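Local atomic coordinates of dioxygenase (Pseudomonas brassicacearum, PDB entry 5V2D), a protein that probably cleaves the double bond that joins the two aromatic rings of lignostilbenes, using molecular oxygen at a non-haem iron centre. Residues 343-351 against 362-371; 377-387 against 440-450. All blocks are in the same frame, centred on the assembly; numbering follows the deposited sequence.

Contact 1 (343-351 against 362-371); sequences LAACLMRWT and EPQPLTDYPC
The Trp350 indole meets Pro363 because its CG stands beside its own backbone N, opposite the carbonyl carbon (chi1 -61°); Thr367, with OG1 set between N and C (chi1 65°), reaches back to the main chain of Leu347. Pro363 CB sits 3.6 Å from the centroid of the Trp350 six-membered ring, almost straight above it, a CH-pi contact, and the proline ring lies flat over that face of the indole, with CD near CZ3 and CH2. Met348 SD rests 3.8 Å from Pro363 CB, and Met348 CE packs 3.6 Å from Pro365 CD. Leu347 CD2 and Leu366 CD1 meet at 3.9 Å, while Cys371 SG touches Leu347 CB.

Between 345-351 and 364-365 the main chains pair antiparallel. Arg349 and Gln364 exchange both backbone bonds, with Arg349 N to Gln364 O at 2.8 Å. Next along, Leu366 N gives Leu347 O a nearly straight bond of 2.8 Å (173°). Where the pairing stops, Thr367 OG1 takes over: it accepts from Leu347 N at 3.0 Å and donates to Tyr369 O, which holds the hydroxyl in one orientation. Arg349 turns its guanidinium to Asp318 on the neighbouring strand. This is the outer hairpin of a four-stranded antiparallel blade of the beta-propeller common to carotenoid-cleavage-type dioxygenases; strand 301-311 of the same sheet carries the iron ligand His304.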
loop_
_atom_site.group_PDB
_atom_site.type_symbol
_atom_site.label_atom_id
_atom_site.label_comp_id
_atom_site.label_asym_id
_atom_site.label_seq_id
_atom_site.Cartn_x
_atom_site.Cartn_y
_atom_site.Cartn_z
ATOM N N LEU A 343 9.443 18.347 -5.440
ATOM C CA LEU A 343 9.051 17.393 -6.505
ATOM C C LEU A 343 7.643 17.647 -7.040
ATOM O O LEU A 343 6.711 17.614 -6.311
ATOM C CB LEU A 343 9.133 15.961 -5.986
ATOM C CG LEU A 343 10.542 15.538 -5.555
ATOM C CD1 LEU A 343 10.611 14.125 -4.966
ATOM C CD2 LEU A 343 11.585 15.785 -6.680
ATOM N N ALA A 344 7.509 17.835 -8.343
ATOM C CA ALA A 344 6.220 17.918 -8.979
ATOM C C ALA A 344 5.568 16.494 -8.929
ATOM O O ALA A 344 6.219 15.492 -9.191
ATOM C CB ALA A 344 6.386 18.370 -10.411
ATOM N N ALA A 345 4.306 16.432 -8.550
ATOM C CA ALA A 345 3.531 15.204 -8.534
ATOM C C ALA A 345 2.074 15.590 -8.873
ATOM O O ALA A 345 1.576 16.629 -8.472
ATOM C CB ALA A 345 3.618 14.528 -7.170
ATOM N N CYS A 346 1.405 14.729 -9.595
ATOM C CA CYS A 346 -0.023 14.835 -9.803
ATOM C C CYS A 346 -0.532 13.467 -10.304
ATOM O O CYS A 346 0.276 12.593 -10.621
ATOM C CB CYS A 346 -0.297 16.002 -10.848
ATOM S SG CYS A 346 0.319 15.575 -12.502
ATOM N N LEU A 347 -1.844 13.292 -10.320
ATOM C CA LEU A 347 -2.480 12.145 -10.941
ATOM C C LEU A 347 -2.325 12.248 -12.458
ATOM O O LEU A 347 -2.606 13.302 -13.044
ATOM C CB LEU A 347 -3.978 12.053 -10.557
ATOM C CG LEU A 347 -4.643 10.721 -10.930
ATOM C CD1 LEU A 347 -4.189 9.543 -10.062
ATOM C CD2 LEU A 347 -6.128 10.898 -10.847
ATOM N N MET A 348 -1.887 11.163 -13.091
ATOM C CA MET A 348 -1.688 11.096 -14.533
ATOM C C MET A 348 -2.308 9.893 -15.180
ATOM O O MET A 348 -2.564 8.865 -14.534
ATOM C CB MET A 348 -0.186 11.072 -14.828
ATOM C CG MET A 348 0.532 12.148 -14.096
ATOM S SD MET A 348 1.822 13.071 -14.865
ATOM C CE MET A 348 0.832 13.929 -15.950
ATOM N N ARG A 349 -2.551 10.011 -16.487
ATOM C CA ARG A 349 -3.025 8.908 -17.294
ATOM C C ARG A 349 -1.909 8.566 -18.262
ATOM O O ARG A 349 -1.461 9.430 -19.031
ATOM C CB ARG A 349 -4.260 9.241 -18.078
ATOM C CG ARG A 349 -4.689 8.133 -19.053
ATOM C CD ARG A 349 -6.145 8.297 -19.522
ATOM N NE ARG A 349 -7.037 7.965 -18.405
ATOM C CZ ARG A 349 -8.353 8.019 -18.416
ATOM N NH1 ARG A 349 -8.979 8.326 -19.581
ATOM N NH2 ARG A 349 -9.030 7.660 -17.322
ATOM N N TRP A 350 -1.504 7.307 -18.257
ATOM C CA TRP A 350 -0.623 6.764 -19.298
ATOM C C TRP A 350 -1.484 6.045 -20.342
ATOM O O TRP A 350 -2.446 5.350 -19.998
ATOM C CB TRP A 350 0.300 5.728 -18.694
ATOM C CG TRP A 350 1.190 6.214 -17.643
ATOM C CD1 TRP A 350 0.961 6.148 -16.330
ATOM C CD2 TRP A 350 2.527 6.678 -17.803
ATOM N NE1 TRP A 350 2.053 6.624 -15.634
ATOM C CE2 TRP A 350 3.042 6.917 -16.519
ATOM C CE3 TRP A 350 3.342 6.943 -18.913
ATOM C CZ2 TRP A 350 4.298 7.441 -16.297
ATOM C CZ3 TRP A 350 4.611 7.487 -18.677
ATOM C CH2 TRP A 350 5.074 7.708 -17.405
ATOM N N THR A 351 -1.108 6.161 -21.621
ATOM C CA THR A 351 -1.794 5.517 -22.712
ATOM C C THR A 351 -0.736 4.672 -23.478
ATOM O O THR A 351 0.313 5.229 -23.918
ATOM C CB THR A 351 -2.330 6.598 -23.647
ATOM O OG1 THR A 351 -3.306 7.389 -22.925
ATOM C CG2 THR A 351 -3.047 5.945 -24.872
ATOM N N GLU A 362 4.434 9.601 -22.837
ATOM C CA GLU A 362 4.362 10.658 -21.898
ATOM C C GLU A 362 3.024 10.609 -21.141
ATOM O O GLU A 362 1.989 10.432 -21.744
ATOM C CB GLU A 362 4.632 11.978 -22.586
ATOM C CG GLU A 362 6.154 12.188 -22.514
ATOM C CD GLU A 362 6.670 13.362 -23.296
ATOM O OE1 GLU A 362 6.022 14.442 -23.328
ATOM O OE2 GLU A 362 7.758 13.187 -23.876
ATOM N N PRO A 363 3.100 10.812 -19.828
ATOM C CA PRO A 363 1.889 10.782 -19.041
ATOM C C PRO A 363 1.148 12.133 -19.165
ATOM O O PRO A 363 1.791 13.146 -19.374
ATOM C CB PRO A 363 2.458 10.580 -17.609
ATOM C CG PRO A 363 3.789 11.297 -17.631
ATOM C CD PRO A 363 4.327 11.005 -18.989
ATOM N N GLN A 364 -0.168 12.115 -19.087
ATOM C CA GLN A 364 -1.032 13.299 -19.226
ATOM C C GLN A 364 -1.724 13.569 -17.917
ATOM O O GLN A 364 -2.266 12.651 -17.314
ATOM C CB GLN A 364 -2.063 13.113 -20.376
ATOM C CG GLN A 364 -1.393 12.807 -21.749
ATOM C CD GLN A 364 -0.336 13.884 -22.180
ATOM O OE1 GLN A 364 -0.584 15.082 -22.074
ATOM N NE2 GLN A 364 0.852 13.444 -22.617
ATOM N N PRO A 365 -1.739 14.815 -17.489
ATOM C CA PRO A 365 -2.293 15.093 -16.167
ATOM C C PRO A 365 -3.783 14.969 -16.080
ATOM O O PRO A 365 -4.497 15.323 -16.986
ATOM C CB PRO A 365 -1.846 16.555 -15.861
ATOM C CG PRO A 365 -1.463 17.164 -17.159
ATOM C CD PRO A 365 -1.144 16.017 -18.125
ATOM N N LEU A 366 -4.251 14.414 -14.975
ATOM C CA LEU A 366 -5.637 14.355 -14.649
ATOM C C LEU A 366 -5.974 15.258 -13.460
ATOM O O LEU A 366 -7.141 15.483 -13.196
ATOM C CB LEU A 366 -5.982 12.920 -14.285
ATOM C CG LEU A 366 -5.804 11.841 -15.303
ATOM C CD1 LEU A 366 -6.135 10.467 -14.735
ATOM C CD2 LEU A 366 -6.759 12.127 -16.497
ATOM N N THR A 367 -4.974 15.662 -12.674
ATOM C CA THR A 367 -5.191 16.649 -11.628
ATOM C C THR A 367 -4.044 17.614 -11.764
ATOM O O THR A 367 -3.009 17.340 -12.404
ATOM C CB THR A 367 -5.096 16.050 -10.157
ATOM O OG1 THR A 367 -3.760 15.550 -9.810
ATOM C CG2 THR A 367 -6.163 14.990 -9.929
ATOM N N ASP A 368 -4.170 18.747 -11.136
ATOM C CA ASP A 368 -3.040 19.665 -11.073
ATOM C C ASP A 368 -2.539 19.766 -9.630
ATOM O O ASP A 368 -1.912 20.742 -9.285
ATOM C CB ASP A 368 -3.448 21.013 -11.654
ATOM C CG ASP A 368 -4.515 21.705 -10.844
ATOM O OD1 ASP A 368 -5.112 21.108 -9.887
ATOM O OD2 ASP A 368 -4.755 22.892 -11.141
ATOM N N TYR A 369 -2.843 18.780 -8.786
ATOM C CA TYR A 369 -2.363 18.767 -7.398
ATOM C C TYR A 369 -1.762 17.389 -7.090
ATOM O O TYR A 369 -2.183 16.394 -7.675
ATOM C CB TYR A 369 -3.495 19.099 -6.383
ATOM C CG TYR A 369 -4.745 18.263 -6.548
ATOM C CD1 TYR A 369 -5.820 18.712 -7.290
ATOM C CD2 TYR A 369 -4.852 16.992 -5.931
ATOM C CE1 TYR A 369 -7.001 17.950 -7.397
ATOM C CE2 TYR A 369 -5.980 16.208 -6.098
ATOM C CZ TYR A 369 -7.057 16.695 -6.799
ATOM O OH TYR A 369 -8.176 15.895 -6.923
ATOM N N PRO A 370 -0.794 17.351 -6.184
ATOM C CA PRO A 370 -0.242 16.025 -5.767
ATOM C C PRO A 370 -1.242 15.281 -4.910
ATOM O O PRO A 370 -2.023 15.863 -4.125
ATOM C CB PRO A 370 0.986 16.375 -4.913
ATOM C CG PRO A 370 0.799 17.819 -4.480
ATOM C CD PRO A 370 -0.118 18.497 -5.509
ATOM N N CYS A 371 -1.212 13.984 -5.044
ATOM C CA CYS A 371 -2.083 13.083 -4.363
ATOM C C CYS A 371 -1.469 11.652 -4.291
ATOM O O CYS A 371 -0.517 11.347 -4.970
ATOM C CB CYS A 371 -3.425 13.048 -5.097
ATOM S SG CYS A 371 -3.314 12.605 -6.838
HETATM O O HOH W 1 0.857 8.314 -22.252
#

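Contact 2 (377-387 against 440-450); sequences DDRYIGRQYAH and FIPRSADAEEA
Charged and polar bonds come first. The Arg379 guanidinium crosses to the carbonyls of the loop that follows strand 433-442: NH1 donates to Ala447 O at 2.8 Å, and NH2 to Glu448 O at 3.1 Å, coming in from above that carbonyl's plane. The same group grips Asp377 side-on, NE to OD1 and NH2 to OD2 (2.7 Å), both on syn lone pairs. The anti lone pair of Asp377 OD2 then takes Ala450 N at 2.9 Å (172°), so one carboxylate joins the arginine to the far backbone, while OD1 also closes an Asx turn with Arg379 N. Were Arg379 an alanine, the Asp377 carboxylate would probably lose its positive mate, and the Ala447 and Glu448 carbonyls these donors.

Glu449 carries the second set of polar bonds. With CG trans to its N (chi1 -171°) and the chain extended beyond, its carboxylate reaches the backbone nitrogens of Ala386 and His387. Ala386 N points between the two oxygens, 3.0 Å from Glu449 OE1 and 3.1 Å from Glu449 OE2; His387 N adds a weak bond to OE2. A water links OE2 to Asp377 N and His387 O.

Packing fills in around these groups. Glu449 CG lies 3.6 Å over the centre of the Tyr380 ring, whose plane is 17° from that of the carboxylate. Pro442 covers one face of the Arg379 guanidinium, and His387 CB meets Ala450 CB at 3.5 Å.

The arrangement is a loop-to-loop junction between neighbouring propeller blades: 377-387 links strands 371-375 and 387-392 of one blade, and 440-450 leads from strand 433-442 to 452-460 in the next.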
loop_
_atom_site.group_PDB
_atom_site.type_symbol
_atom_site.label_atom_id
_atom_site.label_comp_id
_atom_site.label_asym_id
_atom_site.label_seq_id
_atom_site.Cartn_x
_atom_site.Cartn_y
_atom_site.Cartn_z
ATOM N N ASP A 377 -13.815 2.505 -7.104
ATOM C CA ASP A 377 -14.897 1.614 -6.749
ATOM C C ASP A 377 -14.451 0.182 -7.098
ATOM O O ASP A 377 -14.172 -0.062 -8.278
ATOM C CB ASP A 377 -16.143 2.052 -7.548
ATOM C CG ASP A 377 -17.423 1.311 -7.177
ATOM O OD1 ASP A 377 -17.368 0.125 -6.803
ATOM O OD2 ASP A 377 -18.517 1.937 -7.371
ATOM N N ASP A 378 -14.395 -0.733 -6.112
ATOM C CA ASP A 378 -13.971 -2.119 -6.359
ATOM C C ASP A 378 -14.696 -2.790 -7.510
ATOM O O ASP A 378 -14.172 -3.682 -8.194
ATOM C CB ASP A 378 -14.199 -3.000 -5.122
ATOM C CG ASP A 378 -13.172 -2.747 -4.020
ATOM O OD1 ASP A 378 -12.088 -2.245 -4.313
ATOM O OD2 ASP A 378 -13.446 -3.066 -2.831
ATOM N N ARG A 379 -15.949 -2.389 -7.737
ATOM C CA ARG A 379 -16.761 -3.015 -8.779
ATOM C C ARG A 379 -16.340 -2.618 -10.180
ATOM O O ARG A 379 -16.775 -3.241 -11.112
ATOM C CB ARG A 379 -18.226 -2.727 -8.556
ATOM C CG ARG A 379 -18.746 -3.209 -7.167
ATOM C CD ARG A 379 -20.108 -2.587 -6.880
ATOM N NE ARG A 379 -20.052 -1.131 -6.859
ATOM C CZ ARG A 379 -21.135 -0.338 -6.950
ATOM N NH1 ARG A 379 -22.343 -0.885 -7.088
ATOM N NH2 ARG A 379 -21.028 1.016 -7.013
ATOM N N TYR A 380 -15.428 -1.634 -10.326
ATOM C CA TYR A 380 -14.973 -1.119 -11.608
ATOM C C TYR A 380 -13.490 -1.333 -11.855
ATOM O O TYR A 380 -12.909 -0.781 -12.819
ATOM C CB TYR A 380 -15.281 0.413 -11.640
ATOM C CG TYR A 380 -16.756 0.629 -11.773
ATOM C CD1 TYR A 380 -17.627 0.424 -10.694
ATOM C CD2 TYR A 380 -17.307 0.927 -13.021
ATOM C CE1 TYR A 380 -18.996 0.567 -10.847
ATOM C CE2 TYR A 380 -18.665 1.086 -13.187
ATOM C CZ TYR A 380 -19.497 0.891 -12.100
ATOM O OH TYR A 380 -20.825 1.016 -12.250
ATOM N N ILE A 381 -12.845 -2.113 -10.985
ATOM C CA ILE A 381 -11.420 -2.422 -11.188
ATOM C C ILE A 381 -11.210 -3.020 -12.585
ATOM O O ILE A 381 -11.829 -4.013 -12.946
ATOM C CB ILE A 381 -10.920 -3.346 -10.081
ATOM C CG1 ILE A 381 -10.718 -2.473 -8.834
ATOM C CG2 ILE A 381 -9.599 -3.994 -10.485
ATOM C CD1 ILE A 381 -10.296 -3.318 -7.601
ATOM N N GLY A 382 -10.325 -2.440 -13.371
ATOM C CA GLY A 382 -10.066 -3.020 -14.674
ATOM C C GLY A 382 -10.995 -2.594 -15.810
ATOM O O GLY A 382 -10.798 -3.027 -16.952
ATOM N N ARG A 383 -11.978 -1.759 -15.516
ATOM C CA ARG A 383 -12.999 -1.408 -16.522
ATOM C C ARG A 383 -13.032 0.112 -16.649
ATOM O O ARG A 383 -12.582 0.885 -15.756
ATOM C CB ARG A 383 -14.437 -1.823 -16.131
ATOM C CG ARG A 383 -14.698 -3.107 -15.391
ATOM C CD ARG A 383 -14.543 -4.393 -16.253
ATOM N NE ARG A 383 -13.395 -5.229 -15.787
ATOM C CZ ARG A 383 -13.348 -6.566 -15.689
ATOM N NH1 ARG A 383 -14.395 -7.314 -16.016
ATOM N NH2 ARG A 383 -12.223 -7.173 -15.290
ATOM N N GLN A 384 -13.713 0.550 -17.678
ATOM C CA GLN A 384 -13.942 1.968 -17.890
ATOM C C GLN A 384 -14.644 2.515 -16.639
ATOM O O GLN A 384 -15.530 1.884 -16.030
ATOM C CB GLN A 384 -14.873 2.172 -19.148
ATOM C CG GLN A 384 -14.534 3.162 -20.273
ATOM C CD GLN A 384 -13.909 4.512 -19.879
ATOM O OE1 GLN A 384 -13.481 4.841 -18.732
ATOM N NE2 GLN A 384 -13.660 5.244 -20.946
ATOM N N TYR A 385 -14.262 3.687 -16.228
ATOM C CA TYR A 385 -14.666 4.218 -14.953
ATOM C C TYR A 385 -14.546 5.709 -15.019
ATOM O O TYR A 385 -13.876 6.210 -15.894
ATOM C CB TYR A 385 -13.787 3.625 -13.811
ATOM C CG TYR A 385 -12.485 4.322 -13.603
ATOM C CD1 TYR A 385 -12.218 4.954 -12.422
ATOM C CD2 TYR A 385 -11.474 4.321 -14.598
ATOM C CE1 TYR A 385 -10.995 5.611 -12.211
ATOM C CE2 TYR A 385 -10.275 4.982 -14.417
ATOM C CZ TYR A 385 -10.035 5.612 -13.221
ATOM O OH TYR A 385 -8.904 6.311 -12.976
ATOM N N ALA A 386 -15.161 6.399 -14.056
ATOM C CA ALA A 386 -15.191 7.850 -14.041
ATOM C C ALA A 386 -14.956 8.544 -12.711
ATOM O O ALA A 386 -15.111 9.769 -12.630
ATOM C CB ALA A 386 -16.534 8.347 -14.626
ATOM N N HIS A 387 -14.637 7.767 -11.671
ATOM C CA HIS A 387 -14.477 8.326 -10.333
ATOM C C HIS A 387 -13.287 7.746 -9.574
ATOM O O HIS A 387 -13.000 6.591 -9.718
ATOM C CB HIS A 387 -15.735 8.006 -9.526
ATOM C CG HIS A 387 -16.978 8.595 -10.107
ATOM N ND1 HIS A 387 -17.424 9.850 -9.738
ATOM C CD2 HIS A 387 -17.855 8.119 -11.036
ATOM C CE1 HIS A 387 -18.458 10.165 -10.509
ATOM N NE2 HIS A 387 -18.789 9.103 -11.243
ATOM N N PHE A 440 -13.844 2.520 -0.153
ATOM C CA PHE A 440 -15.150 2.876 -0.660
ATOM C C PHE A 440 -16.132 1.728 -0.424
ATOM O O PHE A 440 -15.798 0.575 -0.702
ATOM C CB PHE A 440 -15.123 3.250 -2.122
ATOM C CG PHE A 440 -16.475 3.371 -2.732
ATOM C CD1 PHE A 440 -17.231 4.502 -2.491
ATOM C CD2 PHE A 440 -17.031 2.342 -3.490
ATOM C CE1 PHE A 440 -18.554 4.615 -3.011
ATOM C CE2 PHE A 440 -18.313 2.487 -4.009
ATOM C CZ PHE A 440 -19.058 3.606 -3.773
ATOM N N ILE A 441 -17.331 2.068 0.063
ATOM C CA ILE A 441 -18.349 1.083 0.322
ATOM C C ILE A 441 -19.594 1.477 -0.509
ATOM O O ILE A 441 -20.142 2.531 -0.273
ATOM C CB ILE A 441 -18.746 1.074 1.814
ATOM C CG1 ILE A 441 -17.549 0.729 2.664
ATOM C CG2 ILE A 441 -19.864 0.062 2.052
ATOM C CD1 ILE A 441 -17.778 0.763 4.187
ATOM N N PRO A 442 -20.054 0.620 -1.435
ATOM C CA PRO A 442 -21.236 0.990 -2.191
ATOM C C PRO A 442 -22.465 1.159 -1.334
ATOM O O PRO A 442 -22.620 0.496 -0.362
ATOM C CB PRO A 442 -21.489 -0.235 -3.095
ATOM C CG PRO A 442 -20.185 -1.066 -3.044
ATOM C CD PRO A 442 -19.538 -0.746 -1.793
ATOM N N ARG A 443 -23.352 2.103 -1.707
ATOM C CA ARG A 443 -24.589 2.362 -0.891
ATOM C C ARG A 443 -25.475 1.116 -0.893
ATOM O O ARG A 443 -26.100 0.848 0.102
ATOM C CB ARG A 443 -25.374 3.584 -1.458
ATOM C CG ARG A 443 -26.479 4.136 -0.521
ATOM C CD ARG A 443 -27.154 5.404 -1.053
ATOM N NE ARG A 443 -26.091 6.329 -1.432
ATOM C CZ ARG A 443 -25.508 7.233 -0.659
ATOM N NH1 ARG A 443 -25.960 7.544 0.548
ATOM N NH2 ARG A 443 -24.467 7.938 -1.162
ATOM N N SER A 444 -25.493 0.395 -1.990
ATOM C CA SER A 444 -26.235 -0.857 -2.082
ATOM C C SER A 444 -25.577 -1.569 -3.219
ATOM O O SER A 444 -24.785 -0.982 -3.943
ATOM C CB SER A 444 -27.719 -0.627 -2.414
ATOM O OG SER A 444 -27.877 0.040 -3.680
ATOM N N ALA A 445 -25.923 -2.838 -3.431
ATOM C CA ALA A 445 -25.341 -3.575 -4.576
ATOM C C ALA A 445 -25.811 -3.005 -5.935
ATOM O O ALA A 445 -25.159 -3.120 -6.946
ATOM C CB ALA A 445 -25.611 -5.061 -4.430
ATOM N N ASP A 446 -26.950 -2.338 -5.921
ATOM C CA ASP A 446 -27.457 -1.563 -7.088
ATOM C C ASP A 446 -26.732 -0.295 -7.491
ATOM O O ASP A 446 -26.972 0.246 -8.544
ATOM C CB ASP A 446 -28.872 -1.085 -6.752
ATOM C CG ASP A 446 -29.904 -1.973 -7.382
ATOM O OD1 ASP A 446 -30.905 -1.469 -7.931
ATOM O OD2 ASP A 446 -29.714 -3.213 -7.360
ATOM N N ALA A 447 -25.979 0.270 -6.582
ATOM C CA ALA A 447 -25.650 1.658 -6.661
ATOM C C ALA A 447 -24.773 1.931 -7.877
ATOM O O ALA A 447 -23.928 1.117 -8.224
ATOM C CB ALA A 447 -24.960 2.092 -5.390
ATOM N N GLU A 448 -24.977 3.096 -8.469
ATOM C CA GLU A 448 -24.106 3.569 -9.535
ATOM C C GLU A 448 -22.656 3.700 -9.006
ATOM O O GLU A 448 -22.372 3.667 -7.783
ATOM C CB GLU A 448 -24.622 4.922 -10.094
ATOM C CG GLU A 448 -25.486 5.055 -11.413
ATOM C CD GLU A 448 -26.457 3.867 -11.822
ATOM O OE1 GLU A 448 -25.976 2.707 -12.043
ATOM O OE2 GLU A 448 -27.704 4.095 -11.970
ATOM N N GLU A 449 -21.746 3.833 -9.976
ATOM C CA GLU A 449 -20.314 3.947 -9.670
ATOM C C GLU A 449 -20.066 5.034 -8.627
ATOM O O GLU A 449 -20.500 6.174 -8.791
ATOM C CB GLU A 449 -19.449 4.267 -10.931
ATOM C CG GLU A 449 -17.964 4.149 -10.602
ATOM C CD GLU A 449 -17.013 4.737 -11.663
ATOM O OE1 GLU A 449 -17.477 5.039 -12.770
ATOM O OE2 GLU A 449 -15.810 4.907 -11.370
ATOM N N ALA A 450 -19.336 4.671 -7.569
ATOM C CA ALA A 450 -18.826 5.623 -6.571
ATOM C C ALA A 450 -19.936 6.269 -5.774
ATOM O O ALA A 450 -19.712 7.334 -5.139
ATOM C CB ALA A 450 -17.932 6.727 -7.174
HETATM O O HOH W 2 -14.420 4.373 -9.226
HETATM O O HOH W 3 -13.011 -0.200 -1.151
HETATM O O HOH W 4 -22.431 0.059 -10.255
#

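How the contacts relate
Both contacts are partly buried, and their centres lie about 19 and 20 Å from the centre of the chain, yet they do different jobs. Contact 1 works inside one blade, pairing its third strand with its edge strand; contact 2 joins loops of two successive blades. Accordingly, contact 1 relies on backbone bonds and apolar packing, whereas contact 2 depends on carboxylates and a guanidinium satisfying loop backbone. Segment 362-371 runs on into strand 371-375, the first of the blade whose next loop is 377-387. With centres about 22 Å apart, the contacts still touch: Arg349 NH2 packs 4.1 Å from Tyr385 CE2, and both side chains bond to Asp318.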